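Local coordinates for protein Cel44C (Paenibacillus polymyxa, PDB 2YIH) that hydrolyses the beta-1,4-glucan backbone of xyloglucan and probably of cellulose, through the family 44 TIM-barrel catalytic module of a longer, multi-domain protein, at residues D160-V163 with H164-V167; E201-G204 with A205-V209; G292-I296 with T297-G301. The protein carries 8 engineered substitutions. All coordinates share one frame; numbering follows the deposited sequence.

Interaction 1 (D160-V163 with H164-V167)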
loop_
_atom_site.group_PDB
_atom_site.type_symbol
_atom_site.label_atom_id
_atom_site.label_comp_id
_atom_site.label_asym_id
_atom_site.label_seq_id
_atom_site.Cartn_x
_atom_site.Cartn_y
_atom_site.Cartn_z
ATOM N N ASP A 160 -0.168 16.791 -18.371
ATOM C CA ASP A 160 0.156 15.924 -19.499
ATOM C C ASP A 160 1.552 16.192 -20.074
ATOM O O ASP A 160 2.196 15.282 -20.600
ATOM C CB ASP A 160 -0.970 15.880 -20.572
ATOM C CG ASP A 160 -1.162 17.198 -21.314
ATOM O OD1 ASP A 160 -0.651 18.261 -20.911
ATOM O OD2 ASP A 160 -1.893 17.154 -22.331
ATOM N N GLU A 161 2.035 17.423 -19.918
ATOM C CA GLU A 161 3.410 17.781 -20.261
ATOM C C GLU A 161 4.401 16.997 -19.391
ATOM O O GLU A 161 5.438 16.527 -19.858
ATOM C CB GLU A 161 3.624 19.290 -20.100
ATOM C CG GLU A 161 5.005 19.733 -20.591
ATOM C CD GLU A 161 5.092 21.228 -20.757
ATOM O OE1 GLU A 161 4.894 21.946 -19.770
ATOM O OE2 GLU A 161 5.283 21.684 -21.903
ATOM N N PHE A 162 4.066 16.854 -18.122
ATOM C CA PHE A 162 4.916 16.095 -17.237
ATOM C C PHE A 162 4.905 14.609 -17.650
ATOM O O PHE A 162 5.948 13.930 -17.628
ATOM C CB PHE A 162 4.407 16.264 -15.812
ATOM C CG PHE A 162 5.139 15.409 -14.813
ATOM C CD1 PHE A 162 6.536 15.467 -14.732
ATOM C CD2 PHE A 162 4.443 14.527 -14.008
ATOM C CE1 PHE A 162 7.214 14.685 -13.794
ATOM C CE2 PHE A 162 5.127 13.732 -13.073
ATOM C CZ PHE A 162 6.500 13.848 -12.967
ATOM N N VAL A 163 3.717 14.067 -17.906
ATOM C CA VAL A 163 3.655 12.671 -18.336
ATOM C C VAL A 163 4.424 12.472 -19.651
ATOM O O VAL A 163 5.180 11.506 -19.820
ATOM C CB VAL A 163 2.208 12.124 -18.429
ATOM C CG1 VAL A 163 2.222 10.623 -18.890
ATOM C CG2 VAL A 163 1.516 12.245 -17.074
ATOM N N HIS A 164 4.288 13.420 -20.571
ATOM C CA HIS A 164 5.081 13.353 -21.799
ATOM C C HIS A 164 6.592 13.344 -21.531
ATOM O O HIS A 164 7.346 12.636 -22.225
ATOM C CB HIS A 164 4.690 14.518 -22.740
ATOM C CG HIS A 164 5.615 14.699 -23.900
ATOM N ND1 HIS A 164 5.409 14.082 -25.118
ATOM C CD2 HIS A 164 6.731 15.450 -24.041
ATOM C CE1 HIS A 164 6.380 14.423 -25.949
ATOM N NE2 HIS A 164 7.203 15.243 -25.316
ATOM N N PHE A 165 7.043 14.182 -20.590
ATOM C CA PHE A 165 8.434 14.243 -20.149
ATOM C C PHE A 165 8.939 12.875 -19.660
ATOM O O PHE A 165 10.035 12.455 -20.039
ATOM C CB PHE A 165 8.591 15.339 -19.069
ATOM C CG PHE A 165 9.924 15.367 -18.384
ATOM C CD1 PHE A 165 10.973 16.142 -18.896
ATOM C CD2 PHE A 165 10.124 14.671 -17.182
ATOM C CE1 PHE A 165 12.223 16.168 -18.246
ATOM C CE2 PHE A 165 11.342 14.756 -16.504
ATOM C CZ PHE A 165 12.394 15.477 -17.051
ATOM N N LEU A 166 8.138 12.202 -18.832
ATOM C CA LEU A 166 8.492 10.872 -18.317
ATOM C C LEU A 166 8.561 9.858 -19.462
ATOM O O LEU A 166 9.530 9.073 -19.558
ATOM C CB LEU A 166 7.461 10.429 -17.277
ATOM C CG LEU A 166 7.513 11.271 -15.996
ATOM C CD1 LEU A 166 6.397 10.733 -15.059
ATOM C CD2 LEU A 166 8.894 11.158 -15.314
ATOM N N VAL A 167 7.569 9.891 -20.345
ATOM C CA VAL A 167 7.527 8.924 -21.447
ATOM C C VAL A 167 8.701 9.173 -22.401
ATOM O O VAL A 167 9.277 8.228 -22.970
ATOM C CB VAL A 167 6.162 8.976 -22.174
ATOM C CG1 VAL A 167 6.186 8.210 -23.536
ATOM C CG2 VAL A 167 5.047 8.423 -21.242
#
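Phe162 and Leu166 meet one turn apart on helix 159-170, one of the helices packed round the TIM barrel, and they illustrate how a barrel helix separates a buried from a partly exposed side. On the buried side, turned to helix 90-102 and strand 181-184, the packing is close. Leu166 lays CD1 over one face of the Phe162 ring, a CH-pi contact with CD1 4.1 Å from the ring centroid, and the Leu166 CG sits above the same face, displaced toward the rim. The Phe162 CG lies anti to the backbone N (chi1 175°), which carries the ring along the helix toward the next turn, where Leu166 can cover it. Val92 of helix 90-102 touches both side chains, while Val163 and Leu166 also rest on Tyr182 of barrel strand 181-184. Phe165 stands farther from Phe162, CD2 to CD1 4.4 Å, with Trp55 and Thr93 as its neighbours. The partly exposed side carries His164, whose ring stacks with Phe146, and Val167. Glu161, whose OE2 forms a salt bridge with Lys142 and accepts a hydrogen bond from Gln147 N, lies close to the calcium site without being one of its ligands. Beneath these side chains runs the regular i to i+4 bonding of an alpha helix, from His164 N to Asp160 O (2.8 Å) through to Val167 N to Val163 O at 2.9 Å.

Interaction 2 (E201-G204 with A205-V209)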
loop_
_atom_site.group_PDB
_atom_site.type_symbol
_atom_site.label_atom_id
_atom_site.label_comp_id
_atom_site.label_asym_id
_atom_site.label_seq_id
_atom_site.Cartn_x
_atom_site.Cartn_y
_atom_site.Cartn_z
ATOM N N GLU A 201 -12.446 24.268 0.757
ATOM C CA GLU A 201 -13.802 23.704 0.865
ATOM C C GLU A 201 -13.730 22.178 0.879
ATOM O O GLU A 201 -12.809 21.588 0.272
ATOM C CB GLU A 201 -14.701 24.197 -0.294
ATOM C CG GLU A 201 -14.984 25.707 -0.240
ATOM C CD GLU A 201 -15.985 26.179 -1.302
ATOM O OE1 GLU A 201 -17.003 25.486 -1.522
ATOM O OE2 GLU A 201 -15.766 27.266 -1.871
ATOM N N LYS A 202 -14.654 21.539 1.593
ATOM C CA LYS A 202 -14.719 20.072 1.556
ATOM C C LYS A 202 -14.995 19.621 0.121
ATOM O O LYS A 202 -15.882 20.160 -0.554
ATOM C CB LYS A 202 -15.810 19.531 2.468
ATOM C CG LYS A 202 -15.500 19.716 3.959
ATOM C CD LYS A 202 -16.698 19.328 4.841
ATOM C CE LYS A 202 -16.971 17.805 4.795
ATOM N NZ LYS A 202 -15.742 16.992 5.147
ATOM N N VAL A 203 -14.204 18.674 -0.373
ATOM C CA VAL A 203 -14.417 18.137 -1.728
ATOM C C VAL A 203 -15.834 17.544 -1.888
ATOM O O VAL A 203 -16.368 16.871 -0.975
ATOM C CB VAL A 203 -13.306 17.064 -2.079
ATOM C CG1 VAL A 203 -13.579 15.764 -1.290
ATOM C CG2 VAL A 203 -13.291 16.766 -3.596
ATOM N N GLY A 204 -16.442 17.792 -3.052
ATOM C CA GLY A 204 -17.737 17.145 -3.382
ATOM C C GLY A 204 -17.555 15.771 -3.994
ATOM O O GLY A 204 -16.469 15.457 -4.522
ATOM N N ALA A 205 -18.576 14.919 -3.879
ATOM C CA ALA A 205 -18.534 13.604 -4.545
ATOM C C ALA A 205 -18.523 13.762 -6.054
ATOM O O ALA A 205 -17.687 13.158 -6.735
ATOM C CB ALA A 205 -19.677 12.724 -4.104
ATOM N N LYS A 206 -19.413 14.603 -6.592
ATOM C CA LYS A 206 -19.415 14.841 -8.037
ATOM C C LYS A 206 -18.151 15.574 -8.459
ATOM O O LYS A 206 -17.544 15.230 -9.482
ATOM C CB LYS A 206 -20.669 15.613 -8.474
ATOM C CG LYS A 206 -20.739 15.842 -9.995
ATOM C CD LYS A 206 -21.838 16.847 -10.325
ATOM C CE LYS A 206 -22.123 16.894 -11.830
ATOM N NZ LYS A 206 -21.021 17.519 -12.595
ATOM N N GLU A 207 -17.736 16.564 -7.660
ATOM C CA GLU A 207 -16.463 17.261 -7.927
ATOM C C GLU A 207 -15.306 16.267 -8.102
ATOM O O GLU A 207 -14.489 16.402 -9.011
ATOM C CB GLU A 207 -16.114 18.227 -6.783
ATOM C CG GLU A 207 -14.758 18.895 -7.003
ATOM C CD GLU A 207 -14.270 19.669 -5.787
ATOM O OE1 GLU A 207 -14.991 19.712 -4.765
ATOM O OE2 GLU A 207 -13.149 20.217 -5.852
ATOM N N LEU A 208 -15.192 15.351 -7.151
ATOM C CA LEU A 208 -14.089 14.382 -7.168
ATOM C C LEU A 208 -14.127 13.554 -8.455
ATOM O O LEU A 208 -13.099 13.375 -9.112
ATOM C CB LEU A 208 -14.140 13.498 -5.941
ATOM C CG LEU A 208 -12.975 12.499 -5.866
ATOM C CD1 LEU A 208 -11.612 13.200 -6.015
ATOM C CD2 LEU A 208 -13.070 11.713 -4.565
ATOM N N VAL A 209 -15.307 13.056 -8.815
ATOM C CA VAL A 209 -15.424 12.293 -10.067
ATOM C C VAL A 209 -15.039 13.142 -11.282
ATOM O O VAL A 209 -14.291 12.697 -12.145
ATOM C CB VAL A 209 -16.835 11.692 -10.244
ATOM C CG1 VAL A 209 -17.036 11.178 -11.709
ATOM C CG2 VAL A 209 -17.036 10.568 -9.241
HETATM O O HOH W 1 -15.233 21.982 -3.243
#
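At the N-terminus of helix 205-222, on the outside of the TIM barrel, Gly204 holds the N-cap and Glu207, at the third position of the first turn, reaches back to its N-H, as in half of a capping box. Glycine has no side chain with which to cap, so the bonding runs back from the helix: Glu207 OE1 accepts the Gly204 N-H at 3.0 Å, almost straight at 171°. The nitrogen meets OE1 on its anti side, somewhat out of the carboxylate plane. The Glu207 side chain reaches it with CG anti to the backbone N (chi1 177°) and an extended chain beyond, which lays the carboxylate back across the preceding loop. There it crosses Val203, whose CG2 touches OE1 at 3.6 Å and also meets Leu208 CB at 4.1 Å. Leu208 N donates to Gly204 O at 2.9 Å, the first bond of the helix. A water donates to Glu207 OE1 at 2.7 Å and, weakly, to Lys202 O, tying the loop to the same oxygen. Asp247 receives the next two N-H groups, of Ala205 and Lys206. Glu207 OE2 forms a salt bridge with Arg211 and a hydrogen bond with His199. A carboxylate gripped at both oxygens, beside the positive end of the helix dipole, is probably stabilised in its ionised form and is likely to have little freedom to turn.

Interaction 3 (G292-I296 with T297-G301). With BGC (beta-D-glucopyranose), chain B.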
loop_
_atom_site.group_PDB
_atom_site.type_symbol
_atom_site.label_atom_id
_atom_site.label_comp_id
_atom_site.label_asym_id
_atom_site.label_seq_id
_atom_site.Cartn_x
_atom_site.Cartn_y
_atom_site.Cartn_z
ATOM N N GLY A 292 -5.869 -2.022 25.284
ATOM C CA GLY A 292 -5.307 -1.360 26.469
ATOM C C GLY A 292 -5.490 0.138 26.445
ATOM O O GLY A 292 -4.667 0.893 26.995
ATOM N N GLY A 293 -6.556 0.584 25.788
ATOM C CA GLY A 293 -6.870 1.994 25.751
ATOM C C GLY A 293 -6.129 2.783 24.688
ATOM O O GLY A 293 -6.222 4.004 24.656
ATOM N N ILE A 294 -5.462 2.081 23.767
ATOM C CA ILE A 294 -4.533 2.733 22.846
ATOM C C ILE A 294 -4.784 2.265 21.415
ATOM O O ILE A 294 -4.941 1.061 21.171
ATOM C CB ILE A 294 -3.062 2.431 23.255
ATOM C CG1 ILE A 294 -2.754 3.081 24.623
ATOM C CG2 ILE A 294 -2.074 2.922 22.186
ATOM C CD1 ILE A 294 -1.359 2.815 25.098
ATOM N N ARG A 295 -4.811 3.203 20.468
ATOM C CA ARG A 295 -4.963 2.811 19.054
ATOM C C ARG A 295 -3.652 2.202 18.560
ATOM O O ARG A 295 -2.607 2.794 18.774
ATOM C CB ARG A 295 -5.322 4.047 18.203
ATOM C CG ARG A 295 -5.653 3.720 16.753
ATOM C CD ARG A 295 -5.773 4.997 15.918
ATOM N NE ARG A 295 -6.014 4.689 14.519
ATOM C CZ ARG A 295 -6.322 5.589 13.595
ATOM N NH1 ARG A 295 -6.487 6.866 13.934
ATOM N NH2 ARG A 295 -6.564 5.199 12.350
ATOM N N ILE A 296 -3.685 1.040 17.893
ATOM C CA ILE A 296 -2.416 0.359 17.593
ATOM C C ILE A 296 -1.440 1.158 16.744
ATOM O O ILE A 296 -0.222 0.898 16.758
ATOM C CB ILE A 296 -2.618 -1.049 17.000
ATOM C CG1 ILE A 296 -3.287 -0.981 15.626
ATOM C CG2 ILE A 296 -3.444 -1.904 17.972
ATOM C CD1 ILE A 296 -3.306 -2.355 14.918
ATOM N N THR A 297 -1.956 2.100 15.962
ATOM C CA THR A 297 -1.096 2.868 15.079
ATOM C C THR A 297 -0.445 4.057 15.795
ATOM O O THR A 297 0.431 4.704 15.222
ATOM C CB THR A 297 -1.887 3.418 13.884
ATOM O OG1 THR A 297 -3.081 4.034 14.387
ATOM C CG2 THR A 297 -2.277 2.291 12.966
ATOM N N ASN A 298 -0.866 4.337 17.024
ATOM C CA ASN A 298 -0.412 5.562 17.725
ATOM C C ASN A 298 0.925 5.369 18.467
ATOM O O ASN A 298 1.820 6.229 18.413
ATOM C CB ASN A 298 -1.492 6.086 18.689
ATOM C CG ASN A 298 -2.591 6.851 17.968
ATOM O OD1 ASN A 298 -3.688 7.055 18.505
ATOM N ND2 ASN A 298 -2.314 7.271 16.757
ATOM N N GLU A 299 1.065 4.232 19.143
ATOM C CA GLU A 299 2.268 3.929 19.902
ATOM C C GLU A 299 2.263 2.428 20.216
ATOM O O GLU A 299 1.236 1.765 20.066
ATOM C CB GLU A 299 2.303 4.752 21.205
ATOM C CG GLU A 299 1.017 4.584 22.058
ATOM C CD GLU A 299 1.028 5.438 23.339
ATOM O OE1 GLU A 299 1.921 5.213 24.177
ATOM O OE2 GLU A 299 0.113 6.278 23.528
ATOM N N VAL A 300 3.419 1.888 20.599
ATOM C CA VAL A 300 3.526 0.451 20.835
ATOM C C VAL A 300 2.497 -0.015 21.872
ATOM O O VAL A 300 1.832 -1.051 21.697
ATOM C CB VAL A 300 4.983 -0.008 21.157
ATOM C CG1 VAL A 300 5.519 0.677 22.453
ATOM C CG2 VAL A 300 5.028 -1.555 21.265
ATOM N N GLY A 301 2.327 0.773 22.934
ATOM C CA GLY A 301 1.263 0.465 23.901
ATOM C C GLY A 301 1.677 -0.596 24.911
ATOM O O GLY A 301 2.858 -0.927 25.040
HETATM C C2 BGC B . -8.724 9.295 11.877
HETATM C C3 BGC B . -7.397 10.034 11.737
HETATM C C4 BGC B . -7.452 11.052 10.572
HETATM C C5 BGC B . -8.678 11.930 10.835
HETATM C C6 BGC B . -8.900 13.041 9.814
HETATM C C1 BGC B . -9.888 10.254 12.000
HETATM O O2 BGC B . -8.749 8.446 13.036
HETATM O O3 BGC B . -6.407 9.056 11.438
HETATM O O4 BGC B . -6.204 11.782 10.447
HETATM O O5 BGC B . -9.881 11.142 10.871
HETATM O O6 BGC B . -9.977 13.861 10.272
HETATM O O HOH W 2 -4.165 5.917 21.058
HETATM O O HOH W 3 -5.701 8.479 16.440
#
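Arg295 runs extended from CG to NE, with CG anti to the backbone N (chi1 -174°), past Thr297 and Asn298 to the bound glucan, whose pocket it lines with Glu288, which also bonds this glucose. Thr297 places OG1 between its backbone N and carbonyl carbon (chi1 48°), bringing it 3.2 Å from Arg295 CD as the side chains cross. A type I beta turn is closed by Asn298 N, which donates to Arg295 O at 2.9 Å, and Asn298 OD1 touches Arg295 CB at 3.4 Å. Two waters lead from OD1, one to Arg295 N and one to NH1, the latter in plane at the guanidinium edge. Arg295 NH1 makes weak hydrogen bonds to glucose O2 (2.9 Å) and O3 (3.3 Å), while NE and NH2 are bonded to the carbonyl oxygens of Pro287 and Tyr286. With an alanine in place of this arginine, O2 and O3 of the sugar would probably lose these weak bonds, and the two carbonyls their donors. Ile294 CG2 packs on Glu299 CG at 3.5 Å, the side chains roughly perpendicular. The turn follows hairpin 290-291/294-295 and leads into helix 303-311, whose Arg309 bonds Ile296 O and Val300 O.

How the interactions relate
The three contacts occur in series along the chain, each local: in helix 159-170, at the start of helix 205-222 and in the loop after strand 294-295. Interaction 1 lies near the calcium site; its centre is 26 Å from that of interaction 2, and helix 205-222 joins them, since its Ile222 touches Asp160 and Val163. Interactions 2 and 3 are 33 Å apart between centres, with nearest atoms about 16 Å apart, and both approach the glycan pocket: the Lys202 side chain comes within about 5 Å of a xylose, whereas Arg295 makes weak hydrogen bonds to a glucose. Interaction 1 is remote from interaction 3, 43 Å between centres, on opposite sides of the chain's centre.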